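Local coordinates for amino Transferase (Eubacterium rectale, PDB 3ELE), which probably transfers amino groups between amino acids and keto acids with pyridoxal-5'-phosphate as cofactor, as class I and II aminotransferases do, at residues A[93-98]-A[232-237]; A[130-135]-A[180-185]; A[310-315]-A[377-382]. One frame throughout, in Å; residues are numbered along the deposited sequence.

Interaction 1: A[93-98]-A[232-237]; sequences HGTHFN and FVTKYY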
loop_
_atom_site.group_PDB
_atom_site.type_symbol
_atom_site.label_atom_id
_atom_site.label_comp_id
_atom_site.label_asym_id
_atom_site.label_seq_id
_atom_site.Cartn_x
_atom_site.Cartn_y
_atom_site.Cartn_z
ATOM N N HIS A 93 -21.066 13.080 -14.451
ATOM C CA HIS A 93 -20.325 13.501 -15.652
ATOM C C HIS A 93 -20.871 13.066 -17.011
ATOM O O HIS A 93 -20.415 13.579 -18.057
ATOM C CB HIS A 93 -18.881 13.031 -15.505
ATOM C CG HIS A 93 -18.242 13.502 -14.242
ATOM N ND1 HIS A 93 -17.921 14.826 -14.026
ATOM C CD2 HIS A 93 -17.897 12.838 -13.116
ATOM C CE1 HIS A 93 -17.400 14.952 -12.817
ATOM N NE2 HIS A 93 -17.368 13.759 -12.249
ATOM N N GLY A 94 -21.851 12.165 -17.021
ATOM C CA GLY A 94 -22.403 11.663 -18.276
ATOM C C GLY A 94 -21.528 10.662 -19.000
ATOM O O GLY A 94 -21.696 10.426 -20.192
ATOM N N THR A 95 -20.620 10.049 -18.244
ATOM C CA THR A 95 -19.738 8.999 -18.695
ATOM C C THR A 95 -20.545 7.670 -18.723
ATOM O O THR A 95 -21.745 7.654 -18.370
ATOM C CB THR A 95 -18.491 8.929 -17.777
ATOM O OG1 THR A 95 -18.905 8.891 -16.400
ATOM C CG2 THR A 95 -17.636 10.140 -17.989
ATOM N N HIS A 96 -19.891 6.586 -19.162
ATOM C CA HIS A 96 -20.523 5.251 -19.300
ATOM C C HIS A 96 -19.639 4.131 -18.725
ATOM O O HIS A 96 -19.521 3.040 -19.313
ATOM C CB HIS A 96 -20.879 4.977 -20.783
ATOM C CG HIS A 96 -19.714 5.119 -21.713
ATOM N ND1 HIS A 96 -19.373 6.326 -22.284
ATOM C CD2 HIS A 96 -18.787 4.224 -22.133
ATOM C CE1 HIS A 96 -18.295 6.164 -23.033
ATOM N NE2 HIS A 96 -17.915 4.900 -22.950
ATOM N N PHE A 97 -19.057 4.395 -17.551
ATOM C CA PHE A 97 -18.204 3.416 -16.879
ATOM C C PHE A 97 -19.039 2.301 -16.237
ATOM O O PHE A 97 -20.229 2.465 -15.966
ATOM C CB PHE A 97 -17.363 4.051 -15.749
ATOM C CG PHE A 97 -16.530 5.208 -16.184
ATOM C CD1 PHE A 97 -15.548 5.035 -17.151
ATOM C CD2 PHE A 97 -16.701 6.475 -15.613
ATOM C CE1 PHE A 97 -14.775 6.089 -17.564
ATOM C CE2 PHE A 97 -15.911 7.547 -16.013
ATOM C CZ PHE A 97 -14.947 7.346 -16.992
ATOM N N ASN A 98 -18.387 1.160 -16.026
ATOM C CA ASN A 98 -18.958 0.043 -15.266
ATOM C C ASN A 98 -17.963 -0.299 -14.153
ATOM O O ASN A 98 -16.881 0.279 -14.102
ATOM C CB ASN A 98 -19.325 -1.139 -16.192
ATOM C CG ASN A 98 -18.138 -1.727 -16.917
ATOM O OD1 ASN A 98 -17.096 -2.019 -16.320
ATOM N ND2 ASN A 98 -18.301 -1.950 -18.216
ATOM N N PHE A 232 -14.308 16.623 -16.672
ATOM C CA PHE A 232 -13.953 15.217 -16.504
ATOM C C PHE A 232 -13.144 14.824 -17.753
ATOM O O PHE A 232 -13.698 14.623 -18.838
ATOM C CB PHE A 232 -15.164 14.307 -16.257
ATOM C CG PHE A 232 -14.797 13.066 -15.503
ATOM C CD1 PHE A 232 -14.643 13.105 -14.116
ATOM C CD2 PHE A 232 -14.519 11.892 -16.165
ATOM C CE1 PHE A 232 -14.256 11.972 -13.415
ATOM C CE2 PHE A 232 -14.138 10.757 -15.469
ATOM C CZ PHE A 232 -13.998 10.801 -14.098
ATOM N N VAL A 233 -11.840 14.653 -17.541
ATOM C CA VAL A 233 -10.832 14.546 -18.626
ATOM C C VAL A 233 -10.999 13.384 -19.608
ATOM O O VAL A 233 -10.630 13.518 -20.789
ATOM C CB VAL A 233 -9.391 14.554 -18.038
ATOM C CG1 VAL A 233 -8.319 14.568 -19.150
ATOM C CG2 VAL A 233 -9.196 15.764 -17.127
ATOM N N THR A 234 -11.573 12.274 -19.133
ATOM C CA THR A 234 -11.770 11.065 -19.957
ATOM C C THR A 234 -12.685 11.328 -21.136
ATOM O O THR A 234 -12.571 10.656 -22.163
ATOM C CB THR A 234 -12.302 9.851 -19.134
ATOM O OG1 THR A 234 -13.642 10.104 -18.688
ATOM C CG2 THR A 234 -11.355 9.554 -17.929
ATOM N N LYS A 235 -13.582 12.316 -20.973
ATOM C CA LYS A 235 -14.493 12.736 -22.030
ATOM C C LYS A 235 -13.826 13.500 -23.165
ATOM O O LYS A 235 -14.416 13.604 -24.241
ATOM C CB LYS A 235 -15.610 13.609 -21.465
ATOM C CG LYS A 235 -16.422 12.922 -20.377
ATOM C CD LYS A 235 -17.882 13.441 -20.334
ATOM C CE LYS A 235 -17.983 14.921 -20.088
ATOM N NZ LYS A 235 -19.404 15.335 -19.865
ATOM N N TYR A 236 -12.643 14.062 -22.901
ATOM C CA TYR A 236 -11.877 14.880 -23.856
ATOM C C TYR A 236 -10.691 14.159 -24.505
ATOM O O TYR A 236 -10.270 14.518 -25.607
ATOM C CB TYR A 236 -11.382 16.139 -23.122
ATOM C CG TYR A 236 -12.516 17.013 -22.617
ATOM C CD1 TYR A 236 -13.091 16.795 -21.352
ATOM C CD2 TYR A 236 -13.034 18.053 -23.413
ATOM C CE1 TYR A 236 -14.151 17.590 -20.884
ATOM C CE2 TYR A 236 -14.101 18.850 -22.958
ATOM C CZ TYR A 236 -14.648 18.614 -21.694
ATOM O OH TYR A 236 -15.694 19.383 -21.254
ATOM N N TYR A 237 -10.131 13.175 -23.796
ATOM C CA TYR A 237 -8.980 12.439 -24.239
ATOM C C TYR A 237 -9.175 10.951 -23.912
ATOM O O TYR A 237 -9.441 10.579 -22.764
ATOM C CB TYR A 237 -7.731 13.021 -23.561
ATOM C CG TYR A 237 -6.435 12.531 -24.167
ATOM C CD1 TYR A 237 -6.074 12.905 -25.463
ATOM C CD2 TYR A 237 -5.554 11.725 -23.447
ATOM C CE1 TYR A 237 -4.880 12.464 -26.049
ATOM C CE2 TYR A 237 -4.347 11.271 -24.037
ATOM C CZ TYR A 237 -4.020 11.650 -25.330
ATOM O OH TYR A 237 -2.854 11.220 -25.913
#
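Phe232 opens the contact by stacking on His93. The rings lie face to face, with centroids 4.2 Å apart and planes tilted by 30°. Phe232 CD1 sits over the centre of the imidazole, and Phe232 CB makes a CH-pi contact with the same face. The ring of Phe232 reaches this place with CG anti to the backbone N (chi1 -154°). The outer end of the ring meets a second aromatic group: Phe232 CE2 is 3.7 Å from Phe97 CE2, near the plane of the Phe97 ring. Leu89 of helix 79-93 touches both phenylalanines. Thr234 comes next, in a short 3-10 turn. Thr234 OG1 lies at the edge of the Phe97 ring, 3.5 Å from Phe97 CZ. Lys235 then crosses Thr95, whose methyl CG2 is 3.9 Å from Lys235 CG; the hydroxyl of Thr95 is bonded to Asn90. The lysine chain bends at chi3 (-59°), and Lys235 NZ donates to His93 O at 2.7 Å. His93 is the last residue of its helix, and Gly94 leaves the helical path with positive phi. The ammonium group therefore probably also eases the partial negative charge at this helix end. The contact joins the connections leading into strands 102-105 and 240-245, on the mixed seven-stranded sheet typical of the large domain of fold type I aminotransferases.

Interaction 2: A[130-135]-A[180-185]; sequences IAPYFP and SPNNPS. With PLP (pyridoxal-5'-phosphate), chain E.
Phe134 and Asn183 meet beside the cofactor, each on a loop that follows a parallel strand of the large domain. This is the pyridoxal phosphate site of a fold type I aminotransferase. The Phe134 ring lies over the cofactor pyridine, with PLP C3 4.0 Å above the centre of its face. Phe134 holds its CG anti to the backbone N (chi1 -176°), which carries the ring from the loop to the pyridine. The amide of Asn183 crosses the Phe134 ring obliquely, the two planes 42° apart. Asn183 ND2 is 3.4 Å from Phe134 CD1 and donates to PLP O3 at 2.8 Å, with an N-H...O angle of 142°. Asn183 OD1 accepts from Arg372, so both ends of the amide are held. This bonding probably fixes its rotation and helps to stabilise negative charge on the phenolic oxygen.

Away from the cofactor the loops meet through prolines. Pro132 and Pro184 both follow cis peptide bonds, and Pro132 CB packs 3.6 Å from Pro184 CG. Phe337 of strand 335-339 touches both rings. Pro132 CG also rests against Ser185 CB. Two waters link the loops: one lies between Ile130 O and the side-chain amide of Asn182, the other between the backbone atoms Phe134 N and Asn183 O. The second loop is braced from within by an Asx motif. Asn182 OD1 takes two donors from one residue: Ser185 N at 3.1 Å, tilted from the carbonyl plane, and Ser185 OG at 2.9 Å, above that plane.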
loop_
_atom_site.group_PDB
_atom_site.type_symbol
_atom_site.label_atom_id
_atom_site.label_comp_id
_atom_site.label_asym_id
_atom_site.label_seq_id
_atom_site.Cartn_x
_atom_site.Cartn_y
_atom_site.Cartn_z
ATOM N N ILE A 130 3.590 19.696 -15.127
ATOM C CA ILE A 130 3.399 21.109 -15.473
ATOM C C ILE A 130 3.613 21.881 -14.174
ATOM O O ILE A 130 2.850 21.702 -13.220
ATOM C CB ILE A 130 1.971 21.395 -16.052
ATOM C CG1 ILE A 130 1.598 20.406 -17.167
ATOM C CG2 ILE A 130 1.865 22.832 -16.607
ATOM C CD1 ILE A 130 2.523 20.434 -18.340
ATOM N N ALA A 131 4.656 22.714 -14.137
ATOM C CA ALA A 131 4.980 23.526 -12.962
ATOM C C ALA A 131 3.913 24.632 -12.748
ATOM O O ALA A 131 3.315 25.073 -13.715
ATOM C CB ALA A 131 6.367 24.148 -13.075
ATOM N N PRO A 132 3.619 25.019 -11.483
ATOM C CA PRO A 132 4.187 24.464 -10.260
ATOM C C PRO A 132 3.552 23.112 -9.969
ATOM O O PRO A 132 2.360 22.925 -10.255
ATOM C CB PRO A 132 3.815 25.490 -9.209
ATOM C CG PRO A 132 2.511 26.040 -9.692
ATOM C CD PRO A 132 2.626 26.071 -11.181
ATOM N N TYR A 133 4.328 22.188 -9.401
ATOM C CA TYR A 133 3.846 20.815 -9.193
ATOM C C TYR A 133 4.210 20.187 -7.843
ATOM O O TYR A 133 5.124 20.638 -7.158
ATOM C CB TYR A 133 4.348 19.935 -10.353
ATOM C CG TYR A 133 5.830 19.637 -10.301
ATOM C CD1 TYR A 133 6.770 20.565 -10.742
ATOM C CD2 TYR A 133 6.293 18.423 -9.779
ATOM C CE1 TYR A 133 8.140 20.306 -10.638
ATOM C CE2 TYR A 133 7.642 18.146 -9.671
ATOM C CZ TYR A 133 8.569 19.077 -10.113
ATOM O OH TYR A 133 9.890 18.744 -10.002
ATOM N N PHE A 134 3.454 19.144 -7.498
ATOM C CA PHE A 134 3.638 18.318 -6.301
ATOM C C PHE A 134 4.983 17.559 -6.428
ATOM O O PHE A 134 5.077 16.620 -7.236
ATOM C CB PHE A 134 2.449 17.357 -6.218
ATOM C CG PHE A 134 2.407 16.487 -4.995
ATOM C CD1 PHE A 134 2.528 17.033 -3.716
ATOM C CD2 PHE A 134 2.102 15.127 -5.118
ATOM C CE1 PHE A 134 2.435 16.208 -2.582
ATOM C CE2 PHE A 134 2.000 14.302 -3.990
ATOM C CZ PHE A 134 2.178 14.843 -2.723
ATOM N N PRO A 135 6.018 17.940 -5.633
ATOM C CA PRO A 135 7.356 17.345 -5.820
ATOM C C PRO A 135 7.478 15.832 -5.693
ATOM O O PRO A 135 8.382 15.252 -6.297
ATOM C CB PRO A 135 8.217 18.041 -4.747
ATOM C CG PRO A 135 7.450 19.271 -4.381
ATOM C CD PRO A 135 6.028 18.909 -4.511
ATOM N N SER A 180 -5.582 19.066 -11.328
ATOM C CA SER A 180 -6.577 20.135 -11.349
ATOM C C SER A 180 -7.865 19.696 -10.609
ATOM O O SER A 180 -8.494 18.708 -11.022
ATOM C CB SER A 180 -6.881 20.514 -12.790
ATOM O OG SER A 180 -7.793 21.589 -12.848
ATOM N N PRO A 181 -8.249 20.397 -9.506
ATOM C CA PRO A 181 -7.581 21.528 -8.853
ATOM C C PRO A 181 -6.160 21.219 -8.343
ATOM O O PRO A 181 -5.890 20.097 -7.870
ATOM C CB PRO A 181 -8.539 21.901 -7.747
ATOM C CG PRO A 181 -9.853 21.417 -8.235
ATOM C CD PRO A 181 -9.534 20.124 -8.838
ATOM N N ASN A 182 -5.295 22.233 -8.448
ATOM C CA ASN A 182 -3.838 22.096 -8.292
ATOM C C ASN A 182 -3.180 22.380 -6.936
ATOM O O ASN A 182 -3.476 23.376 -6.273
ATOM C CB ASN A 182 -3.180 23.038 -9.319
ATOM C CG ASN A 182 -1.652 22.806 -9.506
ATOM O OD1 ASN A 182 -0.835 23.603 -9.046
ATOM N ND2 ASN A 182 -1.289 21.755 -10.211
ATOM N N ASN A 183 -2.264 21.484 -6.563
ATOM C CA ASN A 183 -1.330 21.687 -5.449
ATOM C C ASN A 183 -0.002 21.929 -6.214
ATOM O O ASN A 183 0.480 21.001 -6.889
ATOM C CB ASN A 183 -1.224 20.448 -4.561
ATOM C CG ASN A 183 -0.143 20.571 -3.491
ATOM O OD1 ASN A 183 0.304 21.677 -3.173
ATOM N ND2 ASN A 183 0.261 19.436 -2.912
ATOM N N PRO A 184 0.650 23.090 -6.016
ATOM C CA PRO A 184 0.433 24.188 -5.055
ATOM C C PRO A 184 -0.328 25.473 -5.439
ATOM O O PRO A 184 -0.607 26.283 -4.536
ATOM C CB PRO A 184 1.871 24.573 -4.755
ATOM C CG PRO A 184 2.474 24.562 -6.036
ATOM C CD PRO A 184 1.822 23.421 -6.834
ATOM N N SER A 185 -0.653 25.661 -6.717
ATOM C CA SER A 185 -1.215 26.934 -7.172
ATOM C C SER A 185 -2.676 27.206 -6.884
ATOM O O SER A 185 -3.090 28.364 -6.888
ATOM C CB SER A 185 -1.009 27.108 -8.673
ATOM O OG SER A 185 -1.876 26.257 -9.394
HETATM N N1 PLP E . -1.707 14.525 -5.241
HETATM C C2 PLP E . -1.622 15.835 -4.762
HETATM C C2A PLP E . -1.509 16.962 -5.738
HETATM C C3 PLP E . -1.672 16.091 -3.377
HETATM O O3 PLP E . -1.607 17.378 -2.899
HETATM C C4 PLP E . -1.768 15.020 -2.457
HETATM C C4A PLP E . -1.368 15.333 -1.026
HETATM O O4A PLP E . -0.185 15.267 -0.689
HETATM C C5 PLP E . -1.855 13.691 -2.972
HETATM C C6 PLP E . -1.820 13.455 -4.369
HETATM C C5A PLP E . -1.928 12.468 -2.081
HETATM O O4P PLP E . -3.229 12.072 -1.779
HETATM P P PLP E . -3.413 10.699 -0.955
HETATM O O1P PLP E . -4.669 10.006 -1.399
HETATM O O2P PLP E . -3.596 11.022 0.499
HETATM O O3P PLP E . -2.247 9.781 -1.123
HETATM O O HOH W 1 1.095 20.111 -11.666
HETATM O O HOH W 2 0.844 19.144 -8.883
#

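Interaction 3: A[310-315]-A[377-382]; sequences KENRDL and VDREMI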
loop_
_atom_site.group_PDB
_atom_site.type_symbol
_atom_site.label_atom_id
_atom_site.label_comp_id
_atom_site.label_asym_id
_atom_site.label_seq_id
_atom_site.Cartn_x
_atom_site.Cartn_y
_atom_site.Cartn_z
ATOM N N LYS A 310 -13.419 27.812 1.525
ATOM C CA LYS A 310 -13.691 29.004 0.683
ATOM C C LYS A 310 -13.588 30.260 1.534
ATOM O O LYS A 310 -12.978 31.230 1.105
ATOM C CB LYS A 310 -15.082 28.968 0.046
ATOM C CG LYS A 310 -15.391 30.109 -0.968
ATOM C CD LYS A 310 -16.889 30.369 -1.011
ATOM C CE LYS A 310 -17.294 31.352 -2.100
ATOM N NZ LYS A 310 -16.657 32.724 -2.021
ATOM N N GLU A 311 -14.208 30.237 2.712
ATOM C CA GLU A 311 -14.159 31.371 3.659
ATOM C C GLU A 311 -12.719 31.736 4.030
ATOM O O GLU A 311 -12.382 32.915 4.059
ATOM C CB GLU A 311 -15.013 31.108 4.901
ATOM C CG GLU A 311 -16.506 31.215 4.633
ATOM C CD GLU A 311 -17.380 31.109 5.889
ATOM O OE1 GLU A 311 -16.868 30.745 6.981
ATOM O OE2 GLU A 311 -18.599 31.408 5.775
ATOM N N ASN A 312 -11.881 30.722 4.270
ATOM C CA ASN A 312 -10.441 30.936 4.529
ATOM C C ASN A 312 -9.717 31.541 3.319
ATOM O O ASN A 312 -8.911 32.446 3.503
ATOM C CB ASN A 312 -9.722 29.648 4.994
ATOM C CG ASN A 312 -10.031 29.273 6.459
ATOM O OD1 ASN A 312 -10.799 29.936 7.155
ATOM N ND2 ASN A 312 -9.426 28.186 6.912
ATOM N N ARG A 313 -10.024 31.053 2.105
ATOM C CA ARG A 313 -9.443 31.590 0.860
ATOM C C ARG A 313 -9.713 33.079 0.748
ATOM O O ARG A 313 -8.790 33.851 0.571
ATOM C CB ARG A 313 -10.012 30.916 -0.402
ATOM C CG ARG A 313 -9.324 31.356 -1.725
ATOM C CD ARG A 313 -10.172 31.054 -2.971
ATOM N NE ARG A 313 -11.489 31.682 -2.892
ATOM C CZ ARG A 313 -12.427 31.659 -3.844
ATOM N NH1 ARG A 313 -12.220 31.076 -5.009
ATOM N NH2 ARG A 313 -13.592 32.262 -3.634
ATOM N N ASP A 314 -10.985 33.452 0.865
ATOM C CA ASP A 314 -11.432 34.846 0.744
ATOM C C ASP A 314 -10.827 35.766 1.809
ATOM O O ASP A 314 -10.434 36.889 1.518
ATOM C CB ASP A 314 -12.971 34.919 0.801
ATOM C CG ASP A 314 -13.643 34.214 -0.366
ATOM O OD1 ASP A 314 -12.960 33.932 -1.347
ATOM O OD2 ASP A 314 -14.863 33.959 -0.323
ATOM N N LEU A 315 -10.730 35.261 3.032
ATOM C CA LEU A 315 -10.156 36.024 4.143
ATOM C C LEU A 315 -8.657 36.281 3.865
ATOM O O LEU A 315 -8.219 37.418 3.873
ATOM C CB LEU A 315 -10.371 35.267 5.456
ATOM C CG LEU A 315 -10.133 35.962 6.791
ATOM C CD1 LEU A 315 -11.162 37.102 6.996
ATOM C CD2 LEU A 315 -10.290 34.928 7.915
ATOM N N VAL A 377 -6.328 25.724 7.559
ATOM C CA VAL A 377 -5.867 26.229 8.847
ATOM C C VAL A 377 -7.061 26.841 9.544
ATOM O O VAL A 377 -8.139 26.953 8.952
ATOM C CB VAL A 377 -4.772 27.331 8.652
ATOM C CG1 VAL A 377 -3.551 26.786 7.865
ATOM C CG2 VAL A 377 -5.358 28.590 7.959
ATOM N N ASP A 378 -6.842 27.284 10.780
ATOM C CA ASP A 378 -7.887 27.884 11.579
ATOM C C ASP A 378 -8.171 29.298 11.066
ATOM O O ASP A 378 -7.247 30.098 10.893
ATOM C CB ASP A 378 -7.459 27.921 13.046
ATOM C CG ASP A 378 -8.626 28.096 13.992
ATOM O OD1 ASP A 378 -9.386 29.095 13.893
ATOM O OD2 ASP A 378 -8.764 27.220 14.875
ATOM N N ARG A 379 -9.455 29.593 10.844
ATOM C CA ARG A 379 -9.916 30.895 10.351
ATOM C C ARG A 379 -9.402 32.069 11.201
ATOM O O ARG A 379 -8.950 33.067 10.655
ATOM C CB ARG A 379 -11.457 30.915 10.270
ATOM C CG ARG A 379 -12.056 32.218 9.728
ATOM C CD ARG A 379 -13.567 32.127 9.453
ATOM N NE ARG A 379 -14.050 33.414 8.943
ATOM C CZ ARG A 379 -14.443 34.459 9.682
ATOM N NH1 ARG A 379 -14.465 34.413 11.029
ATOM N NH2 ARG A 379 -14.833 35.580 9.063
ATOM N N GLU A 380 -9.454 31.929 12.527
ATOM C CA GLU A 380 -9.009 32.998 13.442
ATOM C C GLU A 380 -7.493 33.252 13.352
ATOM O O GLU A 380 -7.067 34.394 13.537
ATOM C CB GLU A 380 -9.455 32.746 14.898
ATOM C CG GLU A 380 -10.949 32.379 15.085
ATOM C CD GLU A 380 -11.919 33.255 14.284
ATOM O OE1 GLU A 380 -12.035 34.460 14.578
ATOM O OE2 GLU A 380 -12.582 32.713 13.368
HETATM N N MSE A 381 -6.708 32.202 13.066
HETATM C CA MSE A 381 -5.262 32.335 12.900
HETATM C C MSE A 381 -4.976 33.219 11.670
HETATM O O MSE A 381 -4.060 34.039 11.709
HETATM C CB MSE A 381 -4.577 30.952 12.802
HETATM C CG MSE A 381 -3.068 30.985 12.646
HETATM SE SE MSE A 381 -2.513 31.371 10.800
HETATM C CE MSE A 381 -2.443 29.581 10.021
ATOM N N ILE A 382 -5.754 33.048 10.588
ATOM C CA ILE A 382 -5.602 33.879 9.369
ATOM C C ILE A 382 -5.781 35.376 9.708
ATOM O O ILE A 382 -4.978 36.199 9.285
ATOM C CB ILE A 382 -6.584 33.496 8.212
ATOM C CG1 ILE A 382 -6.364 32.059 7.753
ATOM C CG2 ILE A 382 -6.381 34.427 7.007
ATOM C CD1 ILE A 382 -7.276 31.637 6.598
#
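Asn312 reaches out from the middle of one helix to the loop just before another, and its bond there is strongly bent. Asn312 ND2 lies 2.7 Å from Val377 O, but the N-H...O angle is only 122°, a weak bond. The stronger partner of the same nitrogen is Tyr375 O, so the amide serves two backbone carbonyls of one loop. Its other end, Asn312 OD1, lies 3.3 Å from Arg379 CB at the first turn of the second helix. Asn312 CB meets Ile382 CD1 at 3.5 Å. An alanine here would keep CB against the isoleucine, but Val377 O and Tyr375 O would probably lose their shared donor and the helix start would be less firmly tied.

One turn on, Leu315 CD2 fits between Arg379 and Ile382. Leu315 CD2 is 3.7 Å from Arg379 CG and 4.0 Å from Ile382 CB. The arginine chain is extended from CG to NE and passes across the leucine at about a right angle, and Leu315 CD2 lies over one face of the guanidinium. Glu311 OE1 stands 4.3 Å from Arg379 NE, well out of the guanidinium plane; only the opposite charges interact. Asp378 caps the second helix, where Asp378 OD1 accepts from Glu380 N at 3.1 Å through its anti lone pair. The contact pairs helix 306-323 with the start of helix 379-396, a helix packing typical of the small, C-terminal domain of fold type I aminotransferases.

Interaction 2 is the core contact: its centre is about 7 Å from the centre of the chain, and it borders the cofactor, giving Phe134 and Asn183 to its pocket. Interactions 1 and 3 are partly buried, with centres about 20 and 21 Å out. Interactions 1 and 2 serve the same seven-stranded sheet. The first uses connections leading into strands, and the second uses loops leaving them. Interaction 3 joins two helices next to the four-stranded sheet, whose strand 335-339 also touches interaction 2. The chemistry follows position. Interaction 1 combines buried phenylalanines with an exposed lysine. Prolines, asparagines and bridging waters fill interaction 2. Aliphatic groups, an amide and charges serve interaction 3.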